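Local coordinates for protein sugar-phosphate aldolase (Thermotoga maritima, PDB 1PVT) that belongs to the class II aldolase and adducin family, whose members share an AraD-like alpha/beta fold, at residues I7-A18 and M69-I79. Sequence-based numbering, arbitrary orientation.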
loop_
_atom_site.group_PDB
_atom_site.type_symbol
_atom_site.label_atom_id
_atom_site.label_comp_id
_atom_site.label_asym_id
_atom_site.label_seq_id
_atom_site.Cartn_x
_atom_site.Cartn_y
_atom_site.Cartn_z
ATOM N N ILE A 7 -2.126 -14.602 -5.217
ATOM C CA ILE A 7 -3.147 -13.896 -5.990
ATOM C C ILE A 7 -4.472 -13.913 -5.261
ATOM O O ILE A 7 -5.132 -12.884 -5.125
ATOM C CB ILE A 7 -3.384 -14.559 -7.346
ATOM C CG1 ILE A 7 -2.075 -14.647 -8.119
ATOM C CG2 ILE A 7 -4.433 -13.793 -8.107
ATOM C CD1 ILE A 7 -1.293 -13.369 -8.131
ATOM N N ARG A 8 -4.864 -15.103 -4.825
ATOM C CA ARG A 8 -6.100 -15.274 -4.088
ATOM C C ARG A 8 -6.026 -14.430 -2.824
ATOM O O ARG A 8 -7.014 -13.820 -2.422
ATOM C CB ARG A 8 -6.305 -16.756 -3.741
ATOM C CG ARG A 8 -6.833 -17.581 -4.911
ATOM C CD ARG A 8 -6.332 -19.021 -4.895
ATOM N NE ARG A 8 -6.762 -19.765 -6.087
ATOM C CZ ARG A 8 -6.114 -20.814 -6.602
ATOM N NH1 ARG A 8 -4.991 -21.253 -6.038
ATOM N NH2 ARG A 8 -6.592 -21.440 -7.677
ATOM N N GLU A 9 -4.843 -14.375 -2.218
ATOM C CA GLU A 9 -4.643 -13.612 -0.988
ATOM C C GLU A 9 -4.830 -12.137 -1.254
ATOM O O GLU A 9 -5.294 -11.381 -0.398
ATOM C CB GLU A 9 -3.245 -13.850 -0.432
ATOM C CG GLU A 9 -3.219 -13.877 1.083
ATOM C CD GLU A 9 -1.850 -13.536 1.650
ATOM O OE1 GLU A 9 -0.850 -14.170 1.208
ATOM O OE2 GLU A 9 -1.784 -12.638 2.537
ATOM N N ILE A 10 -4.447 -11.728 -2.451
ATOM C CA ILE A 10 -4.602 -10.348 -2.853
ATOM C C ILE A 10 -6.064 -10.076 -3.170
ATOM O O ILE A 10 -6.624 -9.073 -2.729
ATOM C CB ILE A 10 -3.762 -10.040 -4.098
ATOM C CG1 ILE A 10 -2.289 -9.929 -3.686
ATOM C CG2 ILE A 10 -4.294 -8.771 -4.813
ATOM C CD1 ILE A 10 -1.352 -9.485 -4.814
ATOM N N GLN A 11 -6.679 -10.965 -3.945
ATOM C CA GLN A 11 -8.075 -10.807 -4.319
ATOM C C GLN A 11 -8.975 -10.740 -3.097
ATOM O O GLN A 11 -9.892 -9.919 -3.038
ATOM C CB GLN A 11 -8.501 -11.950 -5.218
ATOM C CG GLN A 11 -7.903 -11.854 -6.591
ATOM C CD GLN A 11 -8.459 -12.902 -7.526
ATOM O OE1 GLN A 11 -8.221 -14.099 -7.347
ATOM N NE2 GLN A 11 -9.216 -12.462 -8.530
ATOM N N LYS A 12 -8.707 -11.598 -2.121
ATOM C CA LYS A 12 -9.489 -11.610 -0.895
ATOM C C LYS A 12 -9.414 -10.237 -0.222
ATOM O O LYS A 12 -10.428 -9.702 0.218
ATOM C CB LYS A 12 -8.978 -12.705 0.042
ATOM C CG LYS A 12 -9.677 -12.746 1.391
ATOM C CD LYS A 12 -9.292 -13.989 2.200
ATOM C CE LYS A 12 -9.865 -13.936 3.627
ATOM N NZ LYS A 12 -11.359 -13.844 3.658
ATOM N N VAL A 13 -8.218 -9.661 -0.156
ATOM C CA VAL A 13 -8.036 -8.334 0.450
ATOM C C VAL A 13 -8.771 -7.247 -0.346
ATOM O O VAL A 13 -9.346 -6.325 0.234
ATOM C CB VAL A 13 -6.521 -7.971 0.557
ATOM C CG1 VAL A 13 -6.338 -6.462 0.789
ATOM C CG2 VAL A 13 -5.876 -8.779 1.691
ATOM N N ALA A 14 -8.749 -7.363 -1.670
ATOM C CA ALA A 14 -9.422 -6.403 -2.529
ATOM C C ALA A 14 -10.881 -6.410 -2.171
ATOM O O ALA A 14 -11.510 -5.366 -2.094
ATOM C CB ALA A 14 -9.269 -6.794 -3.962
ATOM N N TYR A 15 -11.423 -7.603 -1.957
ATOM C CA TYR A 15 -12.829 -7.742 -1.608
ATOM C C TYR A 15 -13.161 -7.030 -0.316
ATOM O O TYR A 15 -14.032 -6.166 -0.280
ATOM C CB TYR A 15 -13.207 -9.202 -1.446
ATOM C CG TYR A 15 -14.629 -9.362 -0.988
ATOM C CD1 TYR A 15 -15.683 -9.079 -1.847
ATOM C CD2 TYR A 15 -14.922 -9.735 0.326
ATOM C CE1 TYR A 15 -16.999 -9.155 -1.419
ATOM C CE2 TYR A 15 -16.237 -9.814 0.773
ATOM C CZ TYR A 15 -17.278 -9.518 -0.109
ATOM O OH TYR A 15 -18.597 -9.561 0.312
ATOM N N TRP A 16 -12.474 -7.398 0.755
ATOM C CA TRP A 16 -12.739 -6.776 2.034
ATOM C C TRP A 16 -12.584 -5.274 2.016
ATOM O O TRP A 16 -13.296 -4.548 2.706
ATOM C CB TRP A 16 -11.851 -7.405 3.090
ATOM C CG TRP A 16 -12.447 -8.685 3.493
ATOM C CD1 TRP A 16 -12.147 -9.931 3.015
ATOM C CD2 TRP A 16 -13.595 -8.837 4.326
ATOM N NE1 TRP A 16 -13.051 -10.853 3.494
ATOM C CE2 TRP A 16 -13.953 -10.206 4.302
ATOM C CE3 TRP A 16 -14.365 -7.939 5.092
ATOM C CZ2 TRP A 16 -15.049 -10.703 5.013
ATOM C CZ3 TRP A 16 -15.450 -8.430 5.796
ATOM C CH2 TRP A 16 -15.783 -9.805 5.752
ATOM N N LEU A 17 -11.646 -4.817 1.207
ATOM C CA LEU A 17 -11.367 -3.398 1.038
ATOM C C LEU A 17 -12.624 -2.695 0.479
ATOM O O LEU A 17 -13.038 -1.638 0.972
ATOM C CB LEU A 17 -10.194 -3.254 0.056
ATOM C CG LEU A 17 -8.931 -2.448 0.359
ATOM C CD1 LEU A 17 -8.685 -2.367 1.837
ATOM C CD2 LEU A 17 -7.749 -3.111 -0.334
ATOM N N ALA A 18 -13.222 -3.302 -0.548
ATOM C CA ALA A 18 -14.411 -2.761 -1.200
ATOM C C ALA A 18 -15.664 -2.877 -0.344
ATOM O O ALA A 18 -16.414 -1.919 -0.189
ATOM C CB ALA A 18 -14.631 -3.462 -2.534
HETATM N N MSE A 69 -10.881 -2.315 -6.679
HETATM C CA MSE A 69 -10.945 -3.427 -5.754
HETATM C C MSE A 69 -12.213 -4.250 -5.860
HETATM O O MSE A 69 -12.178 -5.470 -5.675
HETATM C CB MSE A 69 -10.797 -2.922 -4.320
HETATM C CG MSE A 69 -9.549 -2.097 -4.089
HETATM SE SE MSE A 69 -7.875 -2.948 -4.674
HETATM C CE MSE A 69 -7.806 -2.264 -6.494
ATOM N N ARG A 70 -13.334 -3.595 -6.159
ATOM C CA ARG A 70 -14.610 -4.305 -6.234
ATOM C C ARG A 70 -14.621 -5.178 -7.447
ATOM O O ARG A 70 -15.590 -5.885 -7.703
ATOM C CB ARG A 70 -15.788 -3.332 -6.289
ATOM C CG ARG A 70 -15.942 -2.562 -7.594
ATOM C CD ARG A 70 -17.266 -1.778 -7.637
ATOM N NE ARG A 70 -17.501 -1.162 -8.943
ATOM C CZ ARG A 70 -17.043 0.035 -9.302
ATOM N NH1 ARG A 70 -16.328 0.755 -8.441
ATOM N NH2 ARG A 70 -17.284 0.503 -10.525
ATOM N N GLU A 71 -13.515 -5.125 -8.185
ATOM C CA GLU A 71 -13.350 -5.907 -9.400
ATOM C C GLU A 71 -12.148 -6.848 -9.353
ATOM O O GLU A 71 -12.257 -8.004 -9.760
ATOM C CB GLU A 71 -13.227 -4.977 -10.606
ATOM C CG GLU A 71 -14.373 -3.984 -10.724
ATOM C CD GLU A 71 -14.508 -3.384 -12.121
ATOM O OE1 GLU A 71 -13.503 -2.847 -12.654
ATOM O OE2 GLU A 71 -15.630 -3.448 -12.681
ATOM N N VAL A 72 -11.009 -6.381 -8.849
ATOM C CA VAL A 72 -9.851 -7.254 -8.817
ATOM C C VAL A 72 -10.068 -8.450 -7.905
ATOM O O VAL A 72 -9.340 -9.441 -7.986
ATOM C CB VAL A 72 -8.565 -6.502 -8.402
ATOM C CG1 VAL A 72 -8.809 -5.007 -8.411
ATOM C CG2 VAL A 72 -8.070 -7.007 -7.060
ATOM N N TYR A 73 -11.068 -8.381 -7.037
ATOM C CA TYR A 73 -11.308 -9.515 -6.152
ATOM C C TYR A 73 -12.025 -10.587 -6.945
ATOM O O TYR A 73 -12.071 -11.745 -6.543
ATOM C CB TYR A 73 -12.157 -9.111 -4.945
ATOM C CG TYR A 73 -13.645 -9.264 -5.150
ATOM C CD1 TYR A 73 -14.260 -10.510 -5.060
ATOM C CD2 TYR A 73 -14.432 -8.165 -5.466
ATOM C CE1 TYR A 73 -15.619 -10.657 -5.287
ATOM C CE2 TYR A 73 -15.792 -8.299 -5.691
ATOM C CZ TYR A 73 -16.379 -9.544 -5.607
ATOM O OH TYR A 73 -17.722 -9.663 -5.893
ATOM N N GLU A 74 -12.585 -10.194 -8.077
ATOM C CA GLU A 74 -13.307 -11.121 -8.930
ATOM C C GLU A 74 -12.522 -11.545 -10.166
ATOM O O GLU A 74 -12.526 -12.712 -10.554
ATOM C CB GLU A 74 -14.609 -10.483 -9.394
ATOM C CG GLU A 74 -15.800 -10.788 -8.548
ATOM C CD GLU A 74 -17.069 -10.536 -9.306
ATOM O OE1 GLU A 74 -17.284 -9.382 -9.740
ATOM O OE2 GLU A 74 -17.842 -11.499 -9.480
ATOM N N ASP A 75 -11.860 -10.577 -10.784
ATOM C CA ASP A 75 -11.101 -10.795 -12.006
ATOM C C ASP A 75 -9.597 -10.676 -11.757
ATOM O O ASP A 75 -9.075 -9.574 -11.610
ATOM C CB ASP A 75 -11.579 -9.770 -13.046
ATOM C CG ASP A 75 -10.867 -9.893 -14.376
ATOM O OD1 ASP A 75 -10.408 -11.005 -14.724
ATOM O OD2 ASP A 75 -10.788 -8.869 -15.089
ATOM N N ASP A 76 -8.902 -11.811 -11.715
ATOM C CA ASP A 76 -7.462 -11.812 -11.463
ATOM C C ASP A 76 -6.670 -11.314 -12.669
ATOM O O ASP A 76 -5.444 -11.274 -12.640
ATOM C CB ASP A 76 -6.998 -13.214 -11.079
ATOM C CG ASP A 76 -6.885 -14.127 -12.271
ATOM O OD1 ASP A 76 -7.752 -14.050 -13.171
ATOM O OD2 ASP A 76 -5.932 -14.932 -12.308
ATOM N N SER A 77 -7.372 -10.936 -13.731
ATOM C CA SER A 77 -6.703 -10.418 -14.908
ATOM C C SER A 77 -6.362 -8.977 -14.582
ATOM O O SER A 77 -5.629 -8.324 -15.313
ATOM C CB SER A 77 -7.628 -10.419 -16.103
ATOM O OG SER A 77 -8.406 -9.244 -16.070
ATOM N N LYS A 78 -6.931 -8.479 -13.486
ATOM C CA LYS A 78 -6.693 -7.108 -13.041
ATOM C C LYS A 78 -5.461 -7.048 -12.141
ATOM O O LYS A 78 -5.194 -6.020 -11.526
ATOM C CB LYS A 78 -7.891 -6.574 -12.256
ATOM C CG LYS A 78 -9.226 -6.652 -12.971
ATOM C CD LYS A 78 -9.420 -5.534 -13.987
ATOM C CE LYS A 78 -10.849 -5.527 -14.551
ATOM N NZ LYS A 78 -11.146 -4.316 -15.378
ATOM N N ILE A 79 -4.726 -8.151 -12.040
ATOM C CA ILE A 79 -3.518 -8.186 -11.214
ATOM C C ILE A 79 -2.318 -8.499 -12.094
ATOM O O ILE A 79 -2.351 -9.452 -12.867
ATOM C CB ILE A 79 -3.614 -9.262 -10.108
ATOM C CG1 ILE A 79 -4.739 -8.900 -9.126
ATOM C CG2 ILE A 79 -2.261 -9.399 -9.394
ATOM C CD1 ILE A 79 -4.923 -9.888 -7.991
#
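Tyr15 and Tyr73 form a T-shaped pair in which the edge of Tyr15 is turned to the face of Tyr73, with ring planes 66° apart and centroids separated by 4.9 Å. Tyr15 CD1 sits over the centre of the Tyr73 ring, 3.6 Å above its plane, while Glu74 CG lies over the rim of the opposite face; Met69 O and Arg70 CA are at the Tyr73 edge. Trp16 CD1 and Tyr73 CD2 lie in plane at the edge of the Tyr15 ring. The Tyr15 side chain leaves the helix with CG opposite the backbone N (chi1 176°), which puts its ring alongside Tyr73, the two pointing the same way.

One turn earlier, Gln11 reaches across with its amide. NE2 donates to Val72 O at 3.1 Å with an N-H...O angle of 154°; the acceptor lies almost in the amide plane, whereas the donor stands somewhat out of the plane of the Val72 carbonyl. Extended beyond CG, the glutamine chain also passes over Ile79, its CG 3.8 Å from Ile79 CD1.

In this AraD-like fold, the contact lays helix 69-72 and the following turn alongside helix 2-19, on the mixed sheet: Ile10 and Met69 both touch Ile30, and Ile7, Ile10 and Ile79 gather on Leu61.

Next to the tyrosine pair along the helix, Ala14 CB packs against Val72 CG2, and selenomethionine Met69 lays its CB 3.4 Å from Ala14 O before its bent chain turns away. Ile79 CD1 meets both Ile7 CG2 and Ile10 CG2, lying 3.4 Å from the latter. At the far end, Ala18 CB rests on Arg70 CA and CB.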